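Local coordinates for ammonium transporter (Kuenenia stuttgartiensis, PDB 6EU6), which probably senses ammonium through a trimeric, membrane-embedded Amt-type module and helps signal it across the membrane to a histidine kinase, at residues I134-F139 / T168-I173; G140-G145 / T153-E158; I162-A167 / G222-S227; F21-G26 / F218-F223. One frame throughout, in Å; residues are numbered along the deposited sequence.

Contact 1 (I134-F139 / T168-I173)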
loop_
_atom_site.group_PDB
_atom_site.type_symbol
_atom_site.label_atom_id
_atom_site.label_comp_id
_atom_site.label_asym_id
_atom_site.label_seq_id
_atom_site.Cartn_x
_atom_site.Cartn_y
_atom_site.Cartn_z
ATOM N N ILE A 134 1.956 -7.066 -29.211
ATOM C CA ILE A 134 1.317 -6.620 -30.476
ATOM C C ILE A 134 0.273 -5.523 -30.313
ATOM O O ILE A 134 0.507 -4.360 -30.672
ATOM C CB ILE A 134 0.745 -7.841 -31.244
ATOM C CG1 ILE A 134 1.962 -8.649 -31.751
ATOM C CG2 ILE A 134 -0.034 -7.392 -32.480
ATOM C CD1 ILE A 134 1.708 -10.074 -31.797
ATOM N N ILE A 135 -0.852 -5.874 -29.742
ATOM C CA ILE A 135 -2.010 -4.944 -29.703
ATOM C C ILE A 135 -1.649 -3.662 -28.982
ATOM O O ILE A 135 -1.766 -2.552 -29.545
ATOM C CB ILE A 135 -3.266 -5.603 -29.084
ATOM C CG1 ILE A 135 -3.676 -6.828 -29.911
ATOM C CG2 ILE A 135 -4.404 -4.621 -28.927
ATOM C CD1 ILE A 135 -4.850 -7.559 -29.325
ATOM N N TYR A 136 -1.200 -3.802 -27.717
ATOM C CA TYR A 136 -0.975 -2.585 -26.889
ATOM C C TYR A 136 0.144 -1.676 -27.406
ATOM O O TYR A 136 -0.055 -0.445 -27.554
ATOM C CB TYR A 136 -0.766 -2.998 -25.396
ATOM C CG TYR A 136 -0.389 -1.874 -24.543
ATOM C CD1 TYR A 136 -1.332 -0.968 -24.125
ATOM C CD2 TYR A 136 0.946 -1.651 -24.220
ATOM C CE1 TYR A 136 -0.971 0.129 -23.377
ATOM C CE2 TYR A 136 1.348 -0.529 -23.477
ATOM C CZ TYR A 136 0.367 0.356 -23.025
ATOM O OH TYR A 136 0.715 1.452 -22.232
ATOM N N PRO A 137 1.344 -2.218 -27.606
ATOM C CA PRO A 137 2.390 -1.299 -27.970
ATOM C C PRO A 137 2.266 -0.677 -29.421
ATOM O O PRO A 137 2.718 0.427 -29.636
ATOM C CB PRO A 137 3.673 -2.156 -27.891
ATOM C CG PRO A 137 3.204 -3.542 -28.190
ATOM C CD PRO A 137 1.777 -3.624 -27.632
ATOM N N ILE A 138 1.636 -1.367 -30.355
ATOM C CA ILE A 138 1.459 -0.775 -31.700
ATOM C C ILE A 138 0.430 0.358 -31.682
ATOM O O ILE A 138 0.724 1.459 -32.125
ATOM C CB ILE A 138 1.107 -1.858 -32.745
ATOM C CG1 ILE A 138 2.328 -2.736 -32.958
ATOM C CG2 ILE A 138 0.672 -1.199 -34.062
ATOM C CD1 ILE A 138 2.065 -4.064 -33.656
ATOM N N PHE A 139 -0.737 0.127 -31.088
ATOM C CA PHE A 139 -1.641 1.271 -30.798
ATOM C C PHE A 139 -0.981 2.359 -29.981
ATOM O O PHE A 139 -1.160 3.538 -30.246
ATOM C CB PHE A 139 -2.991 0.862 -30.169
ATOM C CG PHE A 139 -3.968 1.998 -30.081
ATOM C CD1 PHE A 139 -3.956 2.874 -28.979
ATOM C CD2 PHE A 139 -4.855 2.274 -31.118
ATOM C CE1 PHE A 139 -4.837 3.977 -28.925
ATOM C CE2 PHE A 139 -5.731 3.395 -31.069
ATOM C CZ PHE A 139 -5.726 4.222 -29.957
ATOM N N THR A 168 -7.843 5.435 -23.405
ATOM C CA THR A 168 -7.920 4.605 -24.576
ATOM C C THR A 168 -6.690 3.685 -24.651
ATOM O O THR A 168 -6.828 2.476 -24.771
ATOM C CB THR A 168 -8.053 5.469 -25.877
ATOM O OG1 THR A 168 -9.335 6.130 -25.881
ATOM C CG2 THR A 168 -8.022 4.593 -27.055
ATOM N N VAL A 169 -5.515 4.248 -24.537
ATOM C CA VAL A 169 -4.276 3.512 -24.813
ATOM C C VAL A 169 -4.119 2.309 -23.849
ATOM O O VAL A 169 -3.742 1.207 -24.271
ATOM C CB VAL A 169 -3.086 4.449 -24.707
ATOM C CG1 VAL A 169 -1.740 3.677 -24.858
ATOM C CG2 VAL A 169 -3.141 5.466 -25.832
ATOM N N VAL A 170 -4.441 2.517 -22.574
ATOM C CA VAL A 170 -4.444 1.448 -21.591
ATOM C C VAL A 170 -5.826 0.785 -21.468
ATOM O O VAL A 170 -5.987 -0.411 -21.662
ATOM C CB VAL A 170 -3.912 1.971 -20.243
ATOM C CG1 VAL A 170 -4.002 0.881 -19.151
ATOM C CG2 VAL A 170 -2.421 2.362 -20.411
ATOM N N HIS A 171 -6.836 1.555 -21.080
ATOM C CA HIS A 171 -8.021 0.991 -20.552
ATOM C C HIS A 171 -8.937 0.473 -21.654
ATOM O O HIS A 171 -9.368 -0.658 -21.625
ATOM C CB HIS A 171 -8.642 2.068 -19.655
ATOM C CG HIS A 171 -7.835 2.255 -18.400
ATOM N ND1 HIS A 171 -7.721 1.281 -17.436
ATOM C CD2 HIS A 171 -7.108 3.301 -17.963
ATOM C CE1 HIS A 171 -6.959 1.716 -16.459
ATOM N NE2 HIS A 171 -6.537 2.923 -16.774
ATOM N N SER A 172 -9.285 1.301 -22.631
ATOM C CA SER A 172 -10.145 0.767 -23.741
ATOM C C SER A 172 -9.465 -0.337 -24.501
ATOM O O SER A 172 -10.074 -1.400 -24.795
ATOM C CB SER A 172 -10.652 1.865 -24.663
ATOM O OG SER A 172 -11.512 2.708 -23.923
ATOM N N ILE A 173 -8.190 -0.162 -24.783
ATOM C CA ILE A 173 -7.465 -1.222 -25.478
ATOM C C ILE A 173 -7.527 -2.544 -24.737
ATOM O O ILE A 173 -7.838 -3.587 -25.312
ATOM C CB ILE A 173 -6.000 -0.783 -25.692
ATOM C CG1 ILE A 173 -5.961 0.296 -26.800
ATOM C CG2 ILE A 173 -5.104 -1.976 -26.058
ATOM C CD1 ILE A 173 -6.106 -0.235 -28.246
HETATM O O HOH W 1 -2.529 0.736 -26.823
#
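Phe139 turns one ring face to Ile173, whose CD1 sits 4.0 Å from the Phe139 ring centroid in a CH-pi contact. The edge of the same ring is taken by Val169, with CG2 in the ring plane and 3.8 Å from Phe139 CE1. Thr168 adds its methyl branch, CG2 lying 3.7 Å from Phe139 CZ, while its OG1 is hydrogen-bonded to Thr334. The Tyr136 ring is met at its rim: the carbonyl oxygen of Val169 lies near its plane, 3.1 Å from Tyr136 CE1, with Ile173 CG2 also at the edge. Tyr136 CG is anti to the backbone N (chi1 174°), which carries the ring across until its OH stands 3.7 Å from Val170 CG2. These side chains join helices 121-144 and 167-185 of the ammonium transporter fold, whose local axes run at 148° and 9.8 Å apart, a wide antiparallel pairing. Both helices are irregular here. The pi-type turn at 168-172 sends Ile173 N to Thr168 O instead of Val169 O, and helix 121-144 is kinked at Pro137. A water spans the gap between the two backbones, giving one proton to Tyr136 O at 2.8 Å and the other to Val169 O at 2.9 Å. Beyond the contact, helix 93-114 packs on Tyr136 through Phe103, Ala104 and Ala107, and Ala367 of helix 353-385 touches both Phe139 and Thr168.

Contact 2 (G140-G145 / T153-E158); sequences GHWAWG and TGWLKE
The C-terminal part of helix 121-144 receives the N-terminus of the short helix 155-158, and Trp142 and Trp155 meet beside this junction as an edge-to-face aromatic pair. The edge of Trp155 is directed at a face of Trp142: Trp155 NE1 lies 3.2 Å from Trp142 CD2, and the planes of the two indoles stand at 52°. Trp155 reaches this place with CG between its backbone N and carbonyl carbon (chi1 70°). The Trp142 ring is itself fixed by a hydrogen bond from its NE1 to Leu74 O. A leucine in place of Trp142 would probably leave the Trp155 edge without an aromatic face to rest on and Leu74 O without its indole donor. The backbones also meet directly. Gly154, the N-cap of helix 155-158, is seated against helix 121-144 of the ammonium transporter fold, its CA within 3.2 Å of His141 O in a CA-H...O contact, and a CB on this glycine would run into that oxygen. One residue along, Trp142 O accepts a nearly straight hydrogen bond from Lys157 N at 3.0 Å. The capping residue contributes on its own side too, since Gly154 O takes both Glu158 N at 2.9 Å and Thr153 OG1 at 3.3 Å. The Lys157 chain is bent, and Lys157 CE lies 3.3 Å from Ala143 O, a buried oxygen with no partner in the model; Lys157 NZ goes on to bond Phe161 O.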
loop_
_atom_site.group_PDB
_atom_site.type_symbol
_atom_site.label_atom_id
_atom_site.label_comp_id
_atom_site.label_asym_id
_atom_site.label_seq_id
_atom_site.Cartn_x
_atom_site.Cartn_y
_atom_site.Cartn_z
ATOM N N GLY A 140 -0.149 1.973 -29.036
ATOM C CA GLY A 140 0.532 2.950 -28.231
ATOM C C GLY A 140 1.453 3.822 -29.067
ATOM O O GLY A 140 1.642 4.987 -28.763
ATOM N N HIS A 141 2.091 3.205 -30.049
ATOM C CA HIS A 141 2.953 3.971 -30.977
ATOM C C HIS A 141 2.091 5.016 -31.725
ATOM O O HIS A 141 2.443 6.198 -31.805
ATOM C CB HIS A 141 3.636 3.065 -31.966
ATOM C CG HIS A 141 4.655 3.769 -32.789
ATOM N ND1 HIS A 141 5.907 4.076 -32.303
ATOM C CD2 HIS A 141 4.599 4.273 -34.053
ATOM C CE1 HIS A 141 6.601 4.699 -33.243
ATOM N NE2 HIS A 141 5.832 4.824 -34.314
ATOM N N TRP A 142 0.925 4.586 -32.176
ATOM C CA TRP A 142 0.060 5.479 -32.958
ATOM C C TRP A 142 -0.302 6.708 -32.174
ATOM O O TRP A 142 -0.360 7.815 -32.742
ATOM C CB TRP A 142 -1.180 4.762 -33.443
ATOM C CG TRP A 142 -0.911 3.586 -34.289
ATOM C CD1 TRP A 142 0.305 3.219 -34.841
ATOM C CD2 TRP A 142 -1.837 2.577 -34.670
ATOM N NE1 TRP A 142 0.166 2.020 -35.521
ATOM C CE2 TRP A 142 -1.146 1.634 -35.437
ATOM C CE3 TRP A 142 -3.186 2.367 -34.421
ATOM C CZ2 TRP A 142 -1.759 0.503 -35.937
ATOM C CZ3 TRP A 142 -3.771 1.276 -34.937
ATOM C CH2 TRP A 142 -3.068 0.357 -35.665
ATOM N N ALA A 143 -0.577 6.494 -30.870
ATOM C CA ALA A 143 -1.140 7.545 -29.965
ATOM C C ALA A 143 -0.085 8.318 -29.253
ATOM O O ALA A 143 -0.167 9.541 -29.079
ATOM C CB ALA A 143 -2.105 6.891 -28.962
ATOM N N TRP A 144 1.009 7.630 -28.925
ATOM C CA TRP A 144 2.018 8.198 -28.063
ATOM C C TRP A 144 3.454 8.053 -28.600
ATOM O O TRP A 144 4.378 8.270 -27.858
ATOM C CB TRP A 144 1.976 7.435 -26.704
ATOM C CG TRP A 144 0.794 7.728 -25.799
ATOM C CD1 TRP A 144 -0.160 8.692 -25.942
ATOM C CD2 TRP A 144 0.477 7.030 -24.601
ATOM N NE1 TRP A 144 -1.087 8.633 -24.892
ATOM C CE2 TRP A 144 -0.685 7.635 -24.046
ATOM C CE3 TRP A 144 1.079 5.969 -23.926
ATOM C CZ2 TRP A 144 -1.243 7.214 -22.868
ATOM C CZ3 TRP A 144 0.541 5.546 -22.729
ATOM C CH2 TRP A 144 -0.652 6.154 -22.221
ATOM N N GLY A 145 3.659 7.619 -29.843
ATOM C CA GLY A 145 4.979 7.374 -30.332
ATOM C C GLY A 145 5.850 8.620 -30.503
ATOM O O GLY A 145 7.052 8.538 -30.764
ATOM N N THR A 153 6.547 10.964 -34.603
ATOM C CA THR A 153 5.232 10.877 -34.046
ATOM C C THR A 153 4.494 9.647 -34.550
ATOM O O THR A 153 4.888 8.991 -35.509
ATOM C CB THR A 153 4.443 12.156 -34.359
ATOM O OG1 THR A 153 3.275 12.180 -33.564
ATOM C CG2 THR A 153 4.021 12.205 -35.834
ATOM N N GLY A 154 3.410 9.309 -33.879
ATOM C CA GLY A 154 2.583 8.237 -34.326
ATOM C C GLY A 154 1.499 8.896 -35.139
ATOM O O GLY A 154 1.160 10.081 -34.914
ATOM N N TRP A 155 0.895 8.126 -36.030
ATOM C CA TRP A 155 -0.031 8.741 -36.972
ATOM C C TRP A 155 -1.244 9.315 -36.279
ATOM O O TRP A 155 -1.727 10.325 -36.698
ATOM C CB TRP A 155 -0.412 7.783 -38.125
ATOM C CG TRP A 155 -1.295 6.615 -37.770
ATOM C CD1 TRP A 155 -0.892 5.403 -37.368
ATOM C CD2 TRP A 155 -2.725 6.565 -37.832
ATOM N NE1 TRP A 155 -1.984 4.613 -37.125
ATOM C CE2 TRP A 155 -3.114 5.304 -37.410
ATOM C CE3 TRP A 155 -3.721 7.522 -38.104
ATOM C CZ2 TRP A 155 -4.442 4.935 -37.295
ATOM C CZ3 TRP A 155 -5.022 7.169 -38.003
ATOM C CH2 TRP A 155 -5.381 5.879 -37.585
ATOM N N LEU A 156 -1.764 8.666 -35.223
ATOM C CA LEU A 156 -2.927 9.198 -34.537
ATOM C C LEU A 156 -2.663 10.494 -33.784
ATOM O O LEU A 156 -3.462 11.455 -33.811
ATOM C CB LEU A 156 -3.543 8.196 -33.566
ATOM C CG LEU A 156 -4.711 7.374 -33.995
ATOM C CD1 LEU A 156 -5.060 6.429 -32.821
ATOM C CD2 LEU A 156 -5.893 8.255 -34.398
ATOM N N LYS A 157 -1.554 10.525 -33.100
ATOM C CA LYS A 157 -1.094 11.752 -32.476
ATOM C C LYS A 157 -0.911 12.909 -33.506
ATOM O O LYS A 157 -1.331 14.065 -33.272
ATOM C CB LYS A 157 0.206 11.499 -31.770
ATOM C CG LYS A 157 0.877 12.752 -31.255
ATOM C CD LYS A 157 0.031 13.576 -30.289
ATOM C CE LYS A 157 -0.122 12.884 -28.927
ATOM N NZ LYS A 157 -1.127 13.549 -28.085
ATOM N N GLU A 158 -0.332 12.562 -34.646
ATOM C CA GLU A 158 -0.173 13.499 -35.778
ATOM C C GLU A 158 -1.530 14.140 -36.137
ATOM O O GLU A 158 -1.621 15.337 -36.377
ATOM C CB GLU A 158 0.389 12.742 -36.965
ATOM C CG GLU A 158 0.479 13.584 -38.221
ATOM C CD GLU A 158 1.491 14.642 -38.020
ATOM O OE1 GLU A 158 2.626 14.253 -37.741
ATOM O OE2 GLU A 158 1.152 15.839 -38.076
#

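Contact 3 (I162-A167 / G222-S227); sequences IDFAGA and GFNGGS
The turn that leads into helix 167-185 presses Phe164 and Ala165 against the C-terminal part of helix 206-226, where Phe223, Asn224 and Ser227 receive them. Its shape is set by an Asx motif: Asp163 OD1 accepts Ala167 N at 2.7 Å through its syn lone pair and Gly166 N at 2.9 Å from 56° above the carboxylate plane. Asp163 OD2 takes the next two amides, Thr168 N and Val169 N, so that one carboxylate collects four N-H groups at the helix start. Gly166, at the N-cap, has a positive phi (110°), where a CB would press on the carbonyl oxygen of Ala165. Phe164 holds CG anti to its backbone N (chi1 176°), and its ring thereby lies over the other segment, with Ser227 CB over one face, 3.9 Å from the ring centroid. The far rim of the ring approaches the backbone, Phe164 CE2 being 3.2 Å from Asn224 O. With an alanine at Phe164, the Ser227 methylene would probably lose its aromatic cover and a gap would open against Ser227 and Asn224 O. Ala165 CB touches Ser227 OG at 3.4 Å; that hydroxyl donates to Phe223 O at 2.8 Å, which fixes its rotation. Ala165 O, buried without a polar partner, lies 3.1 Å from Phe223 CE1. The turn is also bound by backbone hydrogen bonds of Phe164 to Ala282 and Ala165 to Thr281, in the loop after helix 266-280, while helix 93-114 touches Ser227 through Phe99 and stacks Phe103 on the Phe223 ring.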
loop_
_atom_site.group_PDB
_atom_site.type_symbol
_atom_site.label_atom_id
_atom_site.label_comp_id
_atom_site.label_asym_id
_atom_site.label_seq_id
_atom_site.Cartn_x
_atom_site.Cartn_y
_atom_site.Cartn_z
ATOM N N ILE A 162 -5.643 13.000 -28.371
ATOM C CA ILE A 162 -5.207 13.271 -27.012
ATOM C C ILE A 162 -5.649 12.126 -26.072
ATOM O O ILE A 162 -6.788 11.730 -26.077
ATOM C CB ILE A 162 -5.814 14.575 -26.509
ATOM C CG1 ILE A 162 -5.252 15.776 -27.344
ATOM C CG2 ILE A 162 -5.529 14.836 -25.034
ATOM C CD1 ILE A 162 -6.074 17.026 -27.145
ATOM N N ASP A 163 -4.706 11.608 -25.312
ATOM C CA ASP A 163 -5.033 10.726 -24.194
ATOM C C ASP A 163 -3.907 10.894 -23.156
ATOM O O ASP A 163 -2.848 10.318 -23.287
ATOM C CB ASP A 163 -5.143 9.324 -24.699
ATOM C CG ASP A 163 -5.638 8.355 -23.655
ATOM O OD1 ASP A 163 -5.839 8.747 -22.463
ATOM O OD2 ASP A 163 -5.774 7.182 -24.034
ATOM N N PHE A 164 -4.149 11.727 -22.160
ATOM C CA PHE A 164 -3.107 12.021 -21.198
ATOM C C PHE A 164 -2.429 10.811 -20.562
ATOM O O PHE A 164 -1.204 10.664 -20.615
ATOM C CB PHE A 164 -3.716 12.926 -20.107
ATOM C CG PHE A 164 -2.768 13.214 -19.004
ATOM C CD1 PHE A 164 -1.540 13.827 -19.275
ATOM C CD2 PHE A 164 -3.121 12.986 -17.680
ATOM C CE1 PHE A 164 -0.655 14.100 -18.246
ATOM C CE2 PHE A 164 -2.228 13.253 -16.663
ATOM C CZ PHE A 164 -0.986 13.776 -16.925
ATOM N N ALA A 165 -3.223 9.975 -19.902
ATOM C CA ALA A 165 -2.694 8.883 -19.143
ATOM C C ALA A 165 -3.180 7.505 -19.620
ATOM O O ALA A 165 -2.776 6.490 -19.076
ATOM C CB ALA A 165 -2.945 9.141 -17.657
ATOM N N GLY A 166 -3.996 7.438 -20.674
ATOM C CA GLY A 166 -4.330 6.158 -21.249
ATOM C C GLY A 166 -5.743 5.651 -21.077
ATOM O O GLY A 166 -5.976 4.424 -20.939
ATOM N N ALA A 167 -6.712 6.553 -21.095
ATOM C CA ALA A 167 -8.076 6.090 -21.076
ATOM C C ALA A 167 -8.373 5.094 -22.233
ATOM O O ALA A 167 -9.065 4.066 -22.051
ATOM C CB ALA A 167 -9.046 7.263 -21.140
ATOM N N GLY A 222 -0.908 7.768 -8.975
ATOM C CA GLY A 222 0.369 7.666 -9.674
ATOM C C GLY A 222 0.178 7.585 -11.183
ATOM O O GLY A 222 0.936 8.133 -11.976
ATOM N N PHE A 223 -0.824 6.831 -11.578
ATOM C CA PHE A 223 -1.122 6.662 -13.019
ATOM C C PHE A 223 -1.304 7.996 -13.701
ATOM O O PHE A 223 -0.621 8.307 -14.711
ATOM C CB PHE A 223 -2.362 5.778 -13.093
ATOM C CG PHE A 223 -2.474 4.975 -14.331
ATOM C CD1 PHE A 223 -3.128 5.530 -15.440
ATOM C CD2 PHE A 223 -2.161 3.656 -14.336
ATOM C CE1 PHE A 223 -3.295 4.756 -16.588
ATOM C CE2 PHE A 223 -2.251 2.898 -15.506
ATOM C CZ PHE A 223 -2.806 3.479 -16.628
ATOM N N ASN A 224 -2.120 8.860 -13.063
ATOM C CA ASN A 224 -2.385 10.208 -13.557
ATOM C C ASN A 224 -1.273 11.224 -13.250
ATOM O O ASN A 224 -0.741 11.866 -14.145
ATOM C CB ASN A 224 -3.717 10.728 -13.022
ATOM C CG ASN A 224 -4.923 10.144 -13.784
ATOM O OD1 ASN A 224 -5.514 9.186 -13.400
ATOM N ND2 ASN A 224 -5.299 10.806 -14.835
ATOM N N GLY A 225 -0.938 11.384 -11.980
ATOM C CA GLY A 225 0.133 12.292 -11.593
ATOM C C GLY A 225 1.453 12.018 -12.275
ATOM O O GLY A 225 2.183 12.949 -12.633
ATOM N N GLY A 226 1.826 10.758 -12.343
ATOM C CA GLY A 226 3.108 10.354 -12.961
ATOM C C GLY A 226 3.119 10.716 -14.451
ATOM O O GLY A 226 4.218 10.941 -15.054
ATOM N N SER A 227 1.931 10.811 -15.071
ATOM C CA SER A 227 1.880 11.044 -16.533
ATOM C C SER A 227 2.290 12.475 -16.935
ATOM O O SER A 227 2.491 12.741 -18.118
ATOM C CB SER A 227 0.554 10.612 -17.164
ATOM O OG SER A 227 0.378 9.184 -17.142
#

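Contact 4 (F21-G26 / F218-F223); sequences FLMQLG and FGWFGF
Gly219, the residue on which Met23 packs, offers a carbonyl oxygen that accepts Phe223 N at 2.9 Å and, more weakly, Gly222 N at the same length. Around this glycine helices 2-34 and 206-226 of the ammonium transporter fold pass each other antiparallel, their local axes at 150° and 8.7 Å apart. The approach is tight because Gly219 has no side chain: Met23 CA and Gly219 CA are 5.3 Å apart, and Met23 CG rests 3.5 Å from Gly219 CA, so close that a CB on this glycine would clash with Met23 CG. From there the methionine continues in a Met-aromatic contact with two rings of the same helix. Its chain bends at the thioether (chi3 75°), and the terminal CE settles over the face of Trp220, 3.8 Å from the centroid of the five-membered ring. The sulfur stands farther out above the same face and comes obliquely to Phe223, with Met23 SD 3.7 Å from Phe223 CD2. The Trp220 side chain also packs on Leu274, Leu277 and Val278 of helix 266-280. Subunit packing begins beside this contact: Phe21 meets Phe221 of the second subunit edge-to-face, and Phe221 meets Phe21 of the third in the same way. Leu22, which packs on Phe218 of the second subunit, also touches Phe218 of its own chain, Leu22 CD2 lying 3.9 Å from Phe218 CE2.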
loop_
_atom_site.group_PDB
_atom_site.type_symbol
_atom_site.label_atom_id
_atom_site.label_comp_id
_atom_site.label_asym_id
_atom_site.label_seq_id
_atom_site.Cartn_x
_atom_site.Cartn_y
_atom_site.Cartn_z
ATOM N N PHE A 21 2.388 -0.040 -10.033
ATOM C CA PHE A 21 2.629 -1.469 -9.805
ATOM C C PHE A 21 1.633 -2.032 -8.774
ATOM O O PHE A 21 1.130 -3.144 -8.874
ATOM C CB PHE A 21 4.090 -1.723 -9.322
ATOM C CG PHE A 21 4.355 -3.144 -9.048
ATOM C CD1 PHE A 21 4.759 -4.004 -10.068
ATOM C CD2 PHE A 21 4.188 -3.646 -7.782
ATOM C CE1 PHE A 21 5.040 -5.348 -9.782
ATOM C CE2 PHE A 21 4.428 -4.996 -7.511
ATOM C CZ PHE A 21 4.832 -5.847 -8.515
ATOM N N LEU A 22 1.396 -1.245 -7.744
ATOM C CA LEU A 22 0.507 -1.666 -6.671
ATOM C C LEU A 22 -0.975 -1.829 -7.121
ATOM O O LEU A 22 -1.706 -2.610 -6.506
ATOM C CB LEU A 22 0.556 -0.648 -5.527
ATOM C CG LEU A 22 0.128 -1.179 -4.172
ATOM C CD1 LEU A 22 1.039 -2.286 -3.728
ATOM C CD2 LEU A 22 0.173 -0.042 -3.164
ATOM N N MET A 23 -1.339 -1.215 -8.242
ATOM C CA MET A 23 -2.611 -1.516 -8.892
ATOM C C MET A 23 -2.709 -2.959 -9.276
ATOM O O MET A 23 -3.775 -3.485 -9.335
ATOM C CB MET A 23 -2.825 -0.629 -10.108
ATOM C CG MET A 23 -2.984 0.814 -9.735
ATOM S SD MET A 23 -3.107 1.872 -11.197
ATOM C CE MET A 23 -4.767 1.584 -11.804
ATOM N N GLN A 24 -1.597 -3.615 -9.554
ATOM C CA GLN A 24 -1.644 -5.043 -9.888
ATOM C C GLN A 24 -2.257 -5.856 -8.714
ATOM O O GLN A 24 -2.965 -6.882 -8.882
ATOM C CB GLN A 24 -0.243 -5.569 -10.217
ATOM C CG GLN A 24 0.358 -4.969 -11.466
ATOM C CD GLN A 24 -0.304 -5.517 -12.737
ATOM O OE1 GLN A 24 -0.252 -6.730 -13.056
ATOM N NE2 GLN A 24 -0.991 -4.666 -13.406
ATOM N N LEU A 25 -1.874 -5.450 -7.526
ATOM C CA LEU A 25 -2.486 -5.978 -6.284
ATOM C C LEU A 25 -3.964 -5.582 -6.171
ATOM O O LEU A 25 -4.816 -6.417 -5.823
ATOM C CB LEU A 25 -1.667 -5.455 -5.107
ATOM C CG LEU A 25 -1.888 -6.066 -3.715
ATOM C CD1 LEU A 25 -0.782 -5.600 -2.790
ATOM C CD2 LEU A 25 -3.188 -5.653 -3.120
ATOM N N GLY A 26 -4.268 -4.328 -6.514
ATOM C CA GLY A 26 -5.641 -3.867 -6.642
ATOM C C GLY A 26 -6.524 -4.724 -7.503
ATOM O O GLY A 26 -7.592 -5.158 -7.070
ATOM N N PHE A 218 -5.933 4.645 -5.201
ATOM C CA PHE A 218 -4.605 5.062 -4.790
ATOM C C PHE A 218 -3.615 4.961 -5.911
ATOM O O PHE A 218 -2.955 5.911 -6.226
ATOM C CB PHE A 218 -4.130 4.181 -3.660
ATOM C CG PHE A 218 -2.735 4.408 -3.276
ATOM C CD1 PHE A 218 -2.409 5.405 -2.352
ATOM C CD2 PHE A 218 -1.753 3.586 -3.739
ATOM C CE1 PHE A 218 -1.101 5.591 -1.948
ATOM C CE2 PHE A 218 -0.410 3.784 -3.400
ATOM C CZ PHE A 218 -0.080 4.794 -2.492
ATOM N N GLY A 219 -3.516 3.805 -6.522
ATOM C CA GLY A 219 -2.658 3.670 -7.696
ATOM C C GLY A 219 -2.908 4.628 -8.839
ATOM O O GLY A 219 -1.953 5.067 -9.512
ATOM N N TRP A 220 -4.180 4.950 -9.077
ATOM C CA TRP A 220 -4.548 5.890 -10.169
ATOM C C TRP A 220 -3.973 7.271 -9.931
ATOM O O TRP A 220 -3.739 8.009 -10.886
ATOM C CB TRP A 220 -6.095 5.959 -10.394
ATOM C CG TRP A 220 -6.482 5.254 -11.600
ATOM C CD1 TRP A 220 -6.069 5.545 -12.872
ATOM C CD2 TRP A 220 -7.386 4.141 -11.717
ATOM N NE1 TRP A 220 -6.654 4.647 -13.771
ATOM C CE2 TRP A 220 -7.485 3.812 -13.099
ATOM C CE3 TRP A 220 -8.183 3.454 -10.822
ATOM C CZ2 TRP A 220 -8.280 2.797 -13.567
ATOM C CZ3 TRP A 220 -8.974 2.427 -11.298
ATOM C CH2 TRP A 220 -9.004 2.112 -12.667
ATOM N N PHE A 221 -3.712 7.625 -8.654
ATOM C CA PHE A 221 -2.993 8.844 -8.363
ATOM C C PHE A 221 -1.625 8.901 -9.032
ATOM O O PHE A 221 -1.222 9.974 -9.615
ATOM C CB PHE A 221 -2.838 9.105 -6.840
ATOM C CG PHE A 221 -4.145 9.361 -6.104
ATOM C CD1 PHE A 221 -5.215 10.026 -6.711
ATOM C CD2 PHE A 221 -4.318 8.906 -4.809
ATOM C CE1 PHE A 221 -6.390 10.243 -6.013
ATOM C CE2 PHE A 221 -5.512 9.102 -4.130
ATOM C CZ PHE A 221 -6.528 9.788 -4.742
ATOM N N GLY A 222 -0.908 7.768 -8.975
ATOM C CA GLY A 222 0.369 7.666 -9.674
ATOM C C GLY A 222 0.178 7.585 -11.183
ATOM O O GLY A 222 0.936 8.133 -11.976
ATOM N N PHE A 223 -0.824 6.831 -11.578
ATOM C CA PHE A 223 -1.122 6.662 -13.019
ATOM C C PHE A 223 -1.304 7.996 -13.701
ATOM O O PHE A 223 -0.621 8.307 -14.711
ATOM C CB PHE A 223 -2.362 5.778 -13.093
ATOM C CG PHE A 223 -2.474 4.975 -14.331
ATOM C CD1 PHE A 223 -3.128 5.530 -15.440
ATOM C CD2 PHE A 223 -2.161 3.656 -14.336
ATOM C CE1 PHE A 223 -3.295 4.756 -16.588
ATOM C CE2 PHE A 223 -2.251 2.898 -15.506
ATOM C CZ PHE A 223 -2.806 3.479 -16.628
#

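The four contacts illustrate how a helical membrane fold ties sequence-distant helices together. Contact 4 opens near the N-terminus and closes on helix 206-226, enclosing contacts 1 and 2 along the chain; contact 2 is nested within contact 1, and contact 3 crosses contact 1. Contacts 1 and 2 share helix 121-144, their centres about 11 Å apart, while contacts 3 and 4 share Gly222 and Phe223 on helix 206-226, with centres about 12 Å apart. Contacts 2 and 4 lie farthest apart, their centres separated by about 25 Å. His171 of helix 167-185 connects the two pairs, meeting the rings of Trp220 and Phe223 and bonding His326, consistent with the twin-histidine pore of Amt proteins.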